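PDB 3LK5: geranylgeranyl pyrophosphate synthase from Corynebacterium glutamicum, which probably makes isoprenoid diphosphates as a magnesium-dependent prenyltransferase of the FPP/GGPP synthase family. Local coordinates for residues A[191-196]-A[205-210]. Residues are numbered along the deposited sequence; the frame is centred on the assembly and turned at random.
Sequences QLLDIY and VELADS
Ser210, which Leu193 packs against, holds the backbone O of Glu206 twice: by its amide in the ordinary helical pattern, N to O 3.1 Å, and weakly by its hydroxyl, whose OG lies 3.3 Å from the same O. With its OG turned back onto its own helix, Ser210 offers its CB, rather than its hydroxyl, to Leu193, and CB meets Leu193 CD2 at 3.5 Å. Leu193 gets there because its CG is anti to the backbone N (chi1 -179°), which extends the chain so that both methyls meet helix 205-231. The branches divide the work. CD2 settles against Ser210 and passes 3.9 Å from the carbonyl O of Leu207, while CD1 touches Leu207 CD2 at 4.2 Å, the two leucine side chains crossing at about a right angle. Asn202 of the connecting loop touches Leu207, and Val211, one residue beyond Ser210, adds to the cover on Leu193. The contact thus joins the end of helix 170-199 to the start of helix 205-231 across a short connection, an antiparallel hairpin of the all-helical prenyl synthase fold. Next to Leu193 stands Asp194, a magnesium-binding residue with no ion bound in this chain, its OD2 salt-bridged to Lys215 on the second helix. Between these segments, then, cohesion is apolar and modest, burying 147 Å², whereas a charged link between the same two helices comes from that aspartate.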
ATOM      1  N   GLN A 191      -3.175   2.975 -13.357  1.00 25.58           N
ATOM      2  CA  GLN A 191      -4.403   3.460 -12.713  1.00 27.12           C
ATOM      3  C   GLN A 191      -4.519   4.975 -12.589  1.00 26.98           C
ATOM      4  O   GLN A 191      -5.625   5.554 -12.755  1.00 26.65           O
ATOM      5  CB  GLN A 191      -4.575   2.818 -11.362  1.00 28.94           C
ATOM      6  CG  GLN A 191      -4.552   1.338 -11.496  1.00 59.34           C
ATOM      7  CD  GLN A 191      -5.508   0.646 -10.587  1.00 34.74           C
ATOM      8  OE1 GLN A 191      -5.931  -0.495 -10.877  1.00 60.51           O
ATOM      9  NE2 GLN A 191      -5.843   1.276  -9.455  1.00 59.95           N
ATOM     10  N   LEU A 192      -3.392   5.619 -12.304  1.00 26.69           N
ATOM     11  CA  LEU A 192      -3.382   7.078 -12.254  1.00 27.94           C
ATOM     12  C   LEU A 192      -3.755   7.662 -13.620  1.00 29.42           C
ATOM     13  O   LEU A 192      -4.517   8.633 -13.699  1.00 30.64           O
ATOM     14  CB  LEU A 192      -2.017   7.629 -11.797  1.00 26.62           C
ATOM     15  CG  LEU A 192      -1.810   7.539 -10.283  1.00 29.85           C
ATOM     16  CD1 LEU A 192      -0.310   7.678  -9.908  1.00 27.13           C
ATOM     17  CD2 LEU A 192      -2.680   8.594  -9.593  1.00 26.94           C
ATOM     18  N   LEU A 193      -3.172   7.116 -14.686  1.00 30.71           N
ATOM     19  CA  LEU A 193      -3.488   7.598 -16.038  1.00 32.11           C
ATOM     20  C   LEU A 193      -4.969   7.391 -16.385  1.00 32.16           C
ATOM     21  O   LEU A 193      -5.587   8.253 -17.028  1.00 32.47           O
ATOM     22  CB  LEU A 193      -2.589   6.928 -17.083  1.00 33.16           C
ATOM     23  CG  LEU A 193      -2.781   7.340 -18.546  1.00 32.64           C
ATOM     24  CD1 LEU A 193      -2.655   8.880 -18.711  1.00 33.71           C
ATOM     25  CD2 LEU A 193      -1.735   6.648 -19.369  1.00 33.34           C
ATOM     26  N   ASP A 194      -5.523   6.261 -15.947  1.00 32.21           N
ATOM     27  CA  ASP A 194      -6.934   5.882 -16.178  1.00 34.16           C
ATOM     28  C   ASP A 194      -7.930   6.812 -15.461  1.00 35.13           C
ATOM     29  O   ASP A 194      -8.957   7.230 -16.043  1.00 35.14           O
ATOM     30  CB  ASP A 194      -7.149   4.444 -15.721  1.00 34.95           C
ATOM     31  CG  ASP A 194      -8.377   3.811 -16.323  1.00 51.14           C
ATOM     32  OD1 ASP A 194      -8.687   4.054 -17.508  1.00 37.24           O
ATOM     33  OD2 ASP A 194      -9.033   3.036 -15.611  1.00 38.30           O
ATOM     34  N   ILE A 195      -7.624   7.124 -14.203  1.00 34.18           N
ATOM     35  CA  ILE A 195      -8.371   8.099 -13.401  1.00 34.59           C
ATOM     36  C   ILE A 195      -8.443   9.449 -14.096  1.00 33.27           C
ATOM     37  O   ILE A 195      -9.497  10.116 -14.090  1.00 32.57           O
ATOM     38  CB  ILE A 195      -7.717   8.300 -11.978  1.00 35.77           C
ATOM     39  CG1 ILE A 195      -7.915   7.070 -11.121  1.00 54.78           C
ATOM     40  CG2 ILE A 195      -8.293   9.522 -11.243  1.00 54.96           C
ATOM     41  CD1 ILE A 195      -9.263   6.497 -11.229  1.00 37.13           C
ATOM     42  N   TYR A 196      -7.318   9.839 -14.687  1.00 32.53           N
ATOM     43  CA  TYR A 196      -7.207  11.095 -15.387  1.00 33.50           C
ATOM     44  C   TYR A 196      -8.157  11.050 -16.598  1.00 33.04           C
ATOM     45  O   TYR A 196      -8.958  11.985 -16.821  1.00 33.28           O
ATOM     46  CB  TYR A 196      -5.757  11.354 -15.820  1.00 34.38           C
ATOM     47  CG  TYR A 196      -5.579  12.515 -16.772  1.00 43.18           C
ATOM     48  CD1 TYR A 196      -5.355  13.827 -16.299  1.00 36.11           C
ATOM     49  CD2 TYR A 196      -5.639  12.317 -18.147  1.00 35.92           C
ATOM     50  CE1 TYR A 196      -5.200  14.905 -17.196  1.00 43.47           C
ATOM     51  CE2 TYR A 196      -5.491  13.381 -19.046  1.00 43.56           C
ATOM     52  CZ  TYR A 196      -5.277  14.665 -18.566  1.00 37.33           C
ATOM     53  OH  TYR A 196      -5.129  15.697 -19.461  1.00 44.37           O
ATOM     54  N   VAL A 205      -7.174   7.755 -28.078  1.00 36.24           N
ATOM     55  CA  VAL A 205      -6.952   6.312 -28.303  1.00 37.01           C
ATOM     56  C   VAL A 205      -5.580   5.943 -27.733  1.00 38.30           C
ATOM     57  O   VAL A 205      -5.423   4.917 -27.035  1.00 36.91           O
ATOM     58  CB  VAL A 205      -7.002   5.953 -29.804  1.00 36.64           C
ATOM     59  CG1 VAL A 205      -6.744   4.460 -30.012  1.00 40.25           C
ATOM     60  CG2 VAL A 205      -8.371   6.297 -30.401  1.00 40.89           C
ATOM     61  N   GLU A 206      -4.607   6.821 -28.001  1.00 39.80           N
ATOM     62  CA  GLU A 206      -3.217   6.673 -27.551  1.00 41.18           C
ATOM     63  C   GLU A 206      -3.105   6.562 -26.047  1.00 40.20           C
ATOM     64  O   GLU A 206      -2.305   5.767 -25.517  1.00 40.02           O
ATOM     65  CB  GLU A 206      -2.406   7.893 -27.959  1.00 44.23           C
ATOM     66  CG  GLU A 206      -1.172   7.573 -28.755  1.00 80.69           C
ATOM     67  CD  GLU A 206      -1.528   7.086 -30.147  1.00 47.69           C
ATOM     68  OE1 GLU A 206      -2.354   7.750 -30.828  1.00 81.11           O
ATOM     69  OE2 GLU A 206      -0.990   6.033 -30.564  1.00 81.06           O
ATOM     70  N   LEU A 207      -3.878   7.381 -25.342  1.00 38.38           N
ATOM     71  CA  LEU A 207      -3.784   7.360 -23.898  1.00 36.86           C
ATOM     72  C   LEU A 207      -4.460   6.131 -23.322  1.00 34.55           C
ATOM     73  O   LEU A 207      -3.978   5.560 -22.346  1.00 34.91           O
ATOM     74  CB  LEU A 207      -4.315   8.643 -23.283  1.00 37.12           C
ATOM     75  CG  LEU A 207      -3.367   9.833 -23.513  1.00 36.45           C
ATOM     76  CD1 LEU A 207      -4.085  11.111 -23.124  1.00 37.72           C
ATOM     77  CD2 LEU A 207      -2.034   9.699 -22.745  1.00 37.92           C
ATOM     78  N   ALA A 208      -5.578   5.724 -23.921  1.00 32.68           N
ATOM     79  CA  ALA A 208      -6.239   4.475 -23.531  1.00 29.97           C
ATOM     80  C   ALA A 208      -5.293   3.294 -23.763  1.00 30.24           C
ATOM     81  O   ALA A 208      -5.237   2.378 -22.903  1.00 29.48           O
ATOM     82  CB  ALA A 208      -7.569   4.271 -24.311  1.00 29.82           C
ATOM     83  N   ASP A 209      -4.551   3.314 -24.880  1.00 30.31           N
ATOM     84  CA  ASP A 209      -3.492   2.304 -25.172  1.00 32.61           C
ATOM     85  C   ASP A 209      -2.445   2.226 -24.038  1.00 32.06           C
ATOM     86  O   ASP A 209      -2.023   1.129 -23.646  1.00 30.28           O
ATOM     87  CB  ASP A 209      -2.716   2.605 -26.469  1.00 33.87           C
ATOM     88  CG  ASP A 209      -3.534   2.367 -27.745  1.00 43.29           C
ATOM     89  OD1 ASP A 209      -4.526   1.591 -27.752  1.00 35.37           O
ATOM     90  OD2 ASP A 209      -3.147   2.972 -28.779  1.00 37.13           O
ATOM     91  N   SER A 210      -2.004   3.394 -23.561  1.00 31.84           N
ATOM     92  CA  SER A 210      -1.045   3.439 -22.461  1.00 32.36           C
ATOM     93  C   SER A 210      -1.597   2.807 -21.212  1.00 30.54           C
ATOM     94  O   SER A 210      -0.886   2.047 -20.528  1.00 30.53           O
ATOM     95  CB  SER A 210      -0.572   4.869 -22.170  1.00 34.20           C
ATOM     96  OG  SER A 210       0.132   5.377 -23.300  1.00 51.28           O
TER